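Local coordinates for PcyX_EBK42635 (Marine metagenome, PDB 5OWG), which probably reduces biliverdin by four electrons drawn from ferredoxin, making the pigment phycoerythrobilin, as a member of the ferredoxin-dependent bilin reductases, at residues A[49-52]-A[58-61]; A[80-83]-A[89-92]. All coordinates share one frame; numbering follows the deposited sequence.

Contact 1 of 2, residues A[49-52]-A[58-61]; sequences NRTW and RRAH
Asn49 reaches His61 through its amide oxygen: OD1 accepts a hydrogen bond from His61 NE2, 2.9 Å away. The bond lies in the amide plane on a lone pair of OD1, though it is bent at the hydrogen (146°), and amide and imidazole planes stand 35° apart. Arg50 contributes its carbonyl: Arg50 O meets the edge of the imidazole near CD2 and takes a CA-H...O contact from His61 CA at 3.4 Å, while its guanidinium lies against Trp52. Thr51 stands opposite His61 in a non-hydrogen-bonded antiparallel pair. With CG2 anti to the carbonyl carbon, the Thr51 methyl comes obliquely to the imidazole, 3.8 Å from His61 CD2. Trp52 pairs with Ala60 through two backbone bonds, Trp52 N to Ala60 O (2.7 Å) and Ala60 N to Trp52 O (2.8 Å). Its indole edge abuts the same carbonyl, Trp52 CE3 lying 3.5 Å from Ala60 O. His61 CB also lies over one face of the Arg59 guanidinium. Around the pair, Arg50 and Arg59 form salt bridges with Glu31 and Glu34, and Asn49 ND2, Thr51 OG1 and Trp52 NE1 bond Phe40 O, Tyr32 O and Asn26 OD1. In this buried hairpin of the central antiparallel sheet of the alpha-beta-alpha sandwich, the NE2 bond, with the Thr51 methyl and Arg50 O alongside, would restrict how the imidazole turns.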
ATOM      1  N   ASN A  49      -4.068  -4.177  -9.670  1.00 42.42           N
ATOM      2  CA  ASN A  49      -4.456  -3.829  -8.309  1.00 53.87           C
ATOM      3  C   ASN A  49      -4.907  -5.098  -7.606  1.00 49.29           C
ATOM      4  O   ASN A  49      -5.820  -5.780  -8.079  1.00 50.57           O
ATOM      5  CB  ASN A  49      -5.567  -2.774  -8.297  1.00 47.18           C
ATOM      6  CG  ASN A  49      -5.037  -1.366  -8.490  1.00 50.76           C
ATOM      7  OD1 ASN A  49      -4.598  -0.724  -7.534  1.00 37.72           O
ATOM      8  ND2 ASN A  49      -5.075  -0.878  -9.724  1.00 47.29           N
ATOM      9  N   ARG A  50      -4.268  -5.411  -6.481  1.00 44.54           N
ATOM     10  CA  ARG A  50      -4.505  -6.656  -5.770  1.00 45.48           C
ATOM     11  C   ARG A  50      -4.591  -6.371  -4.280  1.00 47.71           C
ATOM     12  O   ARG A  50      -3.847  -5.532  -3.762  1.00 37.62           O
ATOM     13  CB  ARG A  50      -3.385  -7.660  -6.055  1.00 47.12           C
ATOM     14  CG  ARG A  50      -3.285  -8.050  -7.518  1.00 45.36           C
ATOM     15  CD  ARG A  50      -2.069  -8.915  -7.779  1.00 46.15           C
ATOM     16  NE  ARG A  50      -2.201 -10.237  -7.175  1.00 68.23           N
ATOM     17  CZ  ARG A  50      -1.219 -11.130  -7.109  1.00 61.27           C
ATOM     18  NH1 ARG A  50      -0.022 -10.846  -7.602  1.00 52.36           N
ATOM     19  NH2 ARG A  50      -1.434 -12.308  -6.541  1.00 64.12           N
ATOM     20  N   THR A  51      -5.493  -7.068  -3.593  1.00 41.56           N
ATOM     21  CA  THR A  51      -5.714  -6.834  -2.175  1.00 45.57           C
ATOM     22  C   THR A  51      -5.699  -8.149  -1.409  1.00 44.43           C
ATOM     23  O   THR A  51      -6.226  -9.160  -1.881  1.00 37.42           O
ATOM     24  CB  THR A  51      -7.043  -6.107  -1.931  1.00 42.13           C
ATOM     25  OG1 THR A  51      -8.112  -6.832  -2.553  1.00 46.94           O
ATOM     26  CG2 THR A  51      -6.985  -4.691  -2.492  1.00 41.52           C
ATOM     27  N   TRP A  52      -5.082  -8.124  -0.226  1.00 37.40           N
ATOM     28  CA  TRP A  52      -5.070  -9.252   0.692  1.00 47.90           C
ATOM     29  C   TRP A  52      -5.590  -8.796   2.049  1.00 44.92           C
ATOM     30  O   TRP A  52      -5.674  -7.599   2.335  1.00 45.84           O
ATOM     31  CB  TRP A  52      -3.661  -9.844   0.885  1.00 44.26           C
ATOM     32  CG  TRP A  52      -2.981 -10.370  -0.347  1.00 51.88           C
ATOM     33  CD1 TRP A  52      -2.741 -11.680  -0.656  1.00 46.47           C
ATOM     34  CD2 TRP A  52      -2.423  -9.599  -1.418  1.00 49.27           C
ATOM     35  NE1 TRP A  52      -2.075 -11.771  -1.854  1.00 49.34           N
ATOM     36  CE2 TRP A  52      -1.870 -10.508  -2.344  1.00 49.82           C
ATOM     37  CE3 TRP A  52      -2.342  -8.230  -1.687  1.00 50.19           C
ATOM     38  CZ2 TRP A  52      -1.246 -10.090  -3.518  1.00 53.90           C
ATOM     39  CZ3 TRP A  52      -1.723  -7.818  -2.854  1.00 49.98           C
ATOM     40  CH2 TRP A  52      -1.183  -8.745  -3.754  1.00 55.12           C
ATOM     41  N   ARG A  58      -6.919  -5.854   8.054  1.00 42.80           N
ATOM     42  CA  ARG A  58      -8.167  -5.798   7.300  1.00 44.19           C
ATOM     43  C   ARG A  58      -7.926  -5.549   5.818  1.00 36.88           C
ATOM     44  O   ARG A  58      -8.704  -6.025   4.981  1.00 31.97           O
ATOM     45  CB  ARG A  58      -9.095  -4.721   7.869  1.00 44.65           C
ATOM     46  CG  ARG A  58      -8.649  -3.283   7.638  1.00 47.31           C
ATOM     47  CD  ARG A  58      -9.742  -2.310   8.053  1.00 48.27           C
ATOM     48  NE  ARG A  58      -9.332  -0.918   7.882  1.00 51.07           N
ATOM     49  CZ  ARG A  58      -9.485  -0.213   6.764  1.00 44.29           C
ATOM     50  NH1 ARG A  58     -10.043  -0.756   5.689  1.00 42.44           N
ATOM     51  NH2 ARG A  58      -9.073   1.046   6.720  1.00 33.08           N
ATOM     52  N   ARG A  59      -6.870  -4.819   5.466  1.00 39.24           N
ATOM     53  CA  ARG A  59      -6.643  -4.487   4.065  1.00 38.28           C
ATOM     54  C   ARG A  59      -5.158  -4.328   3.779  1.00 31.81           C
ATOM     55  O   ARG A  59      -4.454  -3.593   4.478  1.00 41.10           O
ATOM     56  CB  ARG A  59      -7.396  -3.210   3.681  1.00 31.38           C
ATOM     57  CG  ARG A  59      -7.324  -2.888   2.199  1.00 40.74           C
ATOM     58  CD  ARG A  59      -8.258  -1.751   1.825  1.00 32.95           C
ATOM     59  NE  ARG A  59      -8.345  -1.566   0.376  1.00 37.89           N
ATOM     60  CZ  ARG A  59      -7.585  -0.733  -0.331  1.00 29.88           C
ATOM     61  NH1 ARG A  59      -6.664   0.015   0.264  1.00 35.97           N
ATOM     62  NH2 ARG A  59      -7.749  -0.646  -1.644  1.00 51.76           N
ATOM     63  N   ALA A  60      -4.699  -5.028   2.743  1.00 37.69           N
ATOM     64  CA  ALA A  60      -3.353  -4.886   2.200  1.00 41.92           C
ATOM     65  C   ALA A  60      -3.492  -4.762   0.692  1.00 27.24           C
ATOM     66  O   ALA A  60      -4.020  -5.671   0.047  1.00 30.95           O
ATOM     67  CB  ALA A  60      -2.474  -6.083   2.569  1.00 36.47           C
ATOM     68  N   HIS A  61      -3.018  -3.651   0.130  1.00 31.08           N
ATOM     69  CA  HIS A  61      -3.349  -3.265  -1.237  1.00 35.85           C
ATOM     70  C   HIS A  61      -2.071  -3.010  -2.019  1.00 31.57           C
ATOM     71  O   HIS A  61      -1.263  -2.163  -1.626  1.00 40.00           O
ATOM     72  CB  HIS A  61      -4.241  -2.019  -1.235  1.00 37.48           C
ATOM     73  CG  HIS A  61      -4.565  -1.493  -2.598  1.00 44.81           C
ATOM     74  ND1 HIS A  61      -4.917  -0.180  -2.821  1.00 42.33           N
ATOM     75  CD2 HIS A  61      -4.603  -2.104  -3.806  1.00 49.38           C
ATOM     76  CE1 HIS A  61      -5.152  -0.001  -4.108  1.00 49.78           C
ATOM     77  NE2 HIS A  61      -4.969  -1.152  -4.729  1.00 47.24           N
TER

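Contact 2 of 2, residues A[80-83]-A[89-92]; sequences LFPM and PIYG
Leu80 and Tyr91 join the two strands by a backbone bond, Leu80 N to Tyr91 O at 3.0 Å, the one hydrogen bond between segments 80-83 and 89-92. A weaker polar contact follows: Leu80 O receives a CA-H...O contact from Ile90 CA at 3.6 Å. Pro82, which has no N-H to give, merely packs its CD 3.5 Å from Pro89 O, and that carbonyl is bonded instead by Tyr176 OH from helix 161-179.

The rest is apolar and lies on two faces of the central antiparallel sheet, which helices cover on both sides in the alpha-beta-alpha sandwich of this family. On one, Leu80 CB lies 4.0 Å from Tyr91 CB. The Leu80 CD1 methyl comes obliquely to the phenol ring near its CD1. Tyr91 OH bonds Ala169 O, and Leu173 touches both side chains. On the other, the Ile90 CD1 methyl presses against Phe81 CE1 at 3.4 Å. CG1 of Ile90 is anti to its carbonyl carbon (chi1 -65°), which carries that branch to the phenyl; Tyr199 and Ser200 of helix 189-204 border this pair.

With a single backbone bond, and with Pro82 and Pro89 near the turn, segments 80-83 and 89-92 hold each other largely by buried hydrocarbon.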
ATOM      1  N   LEU A  80      -0.965  -1.103   4.083  1.00 51.27           N
ATOM      2  CA  LEU A  80      -1.558  -2.103   4.964  1.00 56.13           C
ATOM      3  C   LEU A  80      -2.268  -1.405   6.113  1.00 42.51           C
ATOM      4  O   LEU A  80      -1.643  -0.651   6.866  1.00 50.03           O
ATOM      5  CB  LEU A  80      -0.497  -3.064   5.512  1.00 50.20           C
ATOM      6  CG  LEU A  80      -0.227  -4.351   4.730  1.00 40.89           C
ATOM      7  CD1 LEU A  80       0.539  -4.074   3.446  1.00 33.91           C
ATOM      8  CD2 LEU A  80       0.523  -5.358   5.596  1.00 49.55           C
ATOM      9  N   PHE A  81      -3.574  -1.663   6.251  1.00 34.18           N
ATOM     10  CA  PHE A  81      -4.351  -1.192   7.392  1.00 28.20           C
ATOM     11  C   PHE A  81      -4.583  -2.338   8.368  1.00 43.68           C
ATOM     12  O   PHE A  81      -5.049  -3.406   7.947  1.00 44.69           O
ATOM     13  CB  PHE A  81      -5.697  -0.634   6.937  1.00 53.05           C
ATOM     14  CG  PHE A  81      -5.621   0.732   6.317  1.00 51.03           C
ATOM     15  CD1 PHE A  81      -5.564   1.866   7.112  1.00 52.01           C
ATOM     16  CD2 PHE A  81      -5.634   0.885   4.942  1.00 50.35           C
ATOM     17  CE1 PHE A  81      -5.504   3.125   6.545  1.00 58.92           C
ATOM     18  CE2 PHE A  81      -5.577   2.142   4.369  1.00 52.37           C
ATOM     19  CZ  PHE A  81      -5.511   3.263   5.172  1.00 52.31           C
ATOM     20  N   PRO A  82      -4.290  -2.186   9.659  1.00 40.02           N
ATOM     21  CA  PRO A  82      -4.605  -3.255  10.616  1.00 54.16           C
ATOM     22  C   PRO A  82      -6.101  -3.340  10.887  1.00 47.32           C
ATOM     23  O   PRO A  82      -6.895  -2.501  10.457  1.00 49.36           O
ATOM     24  CB  PRO A  82      -3.829  -2.852  11.872  1.00 57.25           C
ATOM     25  CG  PRO A  82      -3.667  -1.378  11.758  1.00 56.12           C
ATOM     26  CD  PRO A  82      -3.524  -1.096  10.292  1.00 51.88           C
ATOM     27  N   MET A  83      -6.484  -4.384  11.621  1.00 43.54           N
ATOM     28  CA  MET A  83      -7.885  -4.604  11.951  1.00 40.99           C
ATOM     29  C   MET A  83      -8.348  -3.587  12.998  1.00 57.34           C
ATOM     30  O   MET A  83      -7.550  -2.876  13.618  1.00 51.86           O
ATOM     31  CB  MET A  83      -8.094  -6.042  12.439  1.00 44.60           C
ATOM     32  CG  MET A  83      -9.542  -6.534  12.438  1.00 54.55           C
ATOM     33  SD  MET A  83     -10.357  -6.374  10.836  1.00 53.87           S
ATOM     34  CE  MET A  83      -9.379  -7.500   9.849  1.00 48.82           C
ATOM     35  N   PRO A  89       0.369   1.189  13.607  1.00 69.00           N
ATOM     36  CA  PRO A  89       0.581   2.135  12.505  1.00 73.53           C
ATOM     37  C   PRO A  89       0.092   1.596  11.170  1.00 74.85           C
ATOM     38  O   PRO A  89      -0.612   0.582  11.116  1.00 61.20           O
ATOM     39  CB  PRO A  89       2.102   2.339  12.511  1.00 67.59           C
ATOM     40  CG  PRO A  89       2.645   1.080  13.086  1.00 68.53           C
ATOM     41  CD  PRO A  89       1.633   0.606  14.090  1.00 63.69           C
ATOM     42  N   ILE A  90       0.462   2.274  10.087  1.00 65.18           N
ATOM     43  CA  ILE A  90       0.080   1.890   8.735  1.00 44.89           C
ATOM     44  C   ILE A  90       1.358   1.751   7.920  1.00 53.48           C
ATOM     45  O   ILE A  90       2.063   2.741   7.683  1.00 64.53           O
ATOM     46  CB  ILE A  90      -0.871   2.914   8.096  1.00 55.50           C
ATOM     47  CG1 ILE A  90      -2.203   2.954   8.849  1.00 49.95           C
ATOM     48  CG2 ILE A  90      -1.113   2.592   6.620  1.00 50.56           C
ATOM     49  CD1 ILE A  90      -2.986   4.232   8.623  1.00 56.85           C
ATOM     50  N   TYR A  91       1.665   0.527   7.497  1.00 48.50           N
ATOM     51  CA  TYR A  91       2.720   0.325   6.513  1.00 52.53           C
ATOM     52  C   TYR A  91       2.346   1.039   5.225  1.00 61.06           C
ATOM     53  O   TYR A  91       1.241   0.862   4.702  1.00 57.07           O
ATOM     54  CB  TYR A  91       2.927  -1.167   6.249  1.00 52.60           C
ATOM     55  CG  TYR A  91       3.999  -1.494   5.227  1.00 58.35           C
ATOM     56  CD1 TYR A  91       3.739  -1.419   3.862  1.00 57.92           C
ATOM     57  CD2 TYR A  91       5.265  -1.901   5.628  1.00 60.35           C
ATOM     58  CE1 TYR A  91       4.714  -1.724   2.928  1.00 61.88           C
ATOM     59  CE2 TYR A  91       6.245  -2.209   4.703  1.00 51.33           C
ATOM     60  CZ  TYR A  91       5.964  -2.121   3.355  1.00 69.89           C
ATOM     61  OH  TYR A  91       6.936  -2.428   2.431  1.00 54.28           O
ATOM     62  N   GLY A  92       3.263   1.853   4.718  1.00 52.87           N
ATOM     63  CA  GLY A  92       3.047   2.540   3.466  1.00 63.16           C
ATOM     64  C   GLY A  92       4.335   2.615   2.682  1.00 59.23           C
ATOM     65  O   GLY A  92       5.354   3.063   3.209  1.00 57.48           O
TER

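From the N terminus, strand 47-53 turns back into strand 57-67, and contact 1 closes that short hairpin. The chain then runs into strand 73-82 and returns in strand 90-96, where contact 2 closes the second hairpin. The contacts follow in series, neither nested nor crossed, with centres about 11 Å apart. They are joined across the sheet because strands 57-67 and 73-82 are neighbours: Arg59 O probably accepts a hydrogen bond from Phe81 N, and Arg58 and Arg59 both face Phe81 in a classic beta bulge. Arg58 also packs on Pro82 and Met83. Together they tie four consecutive strands of the six-stranded antiparallel sheet between its flanking helices.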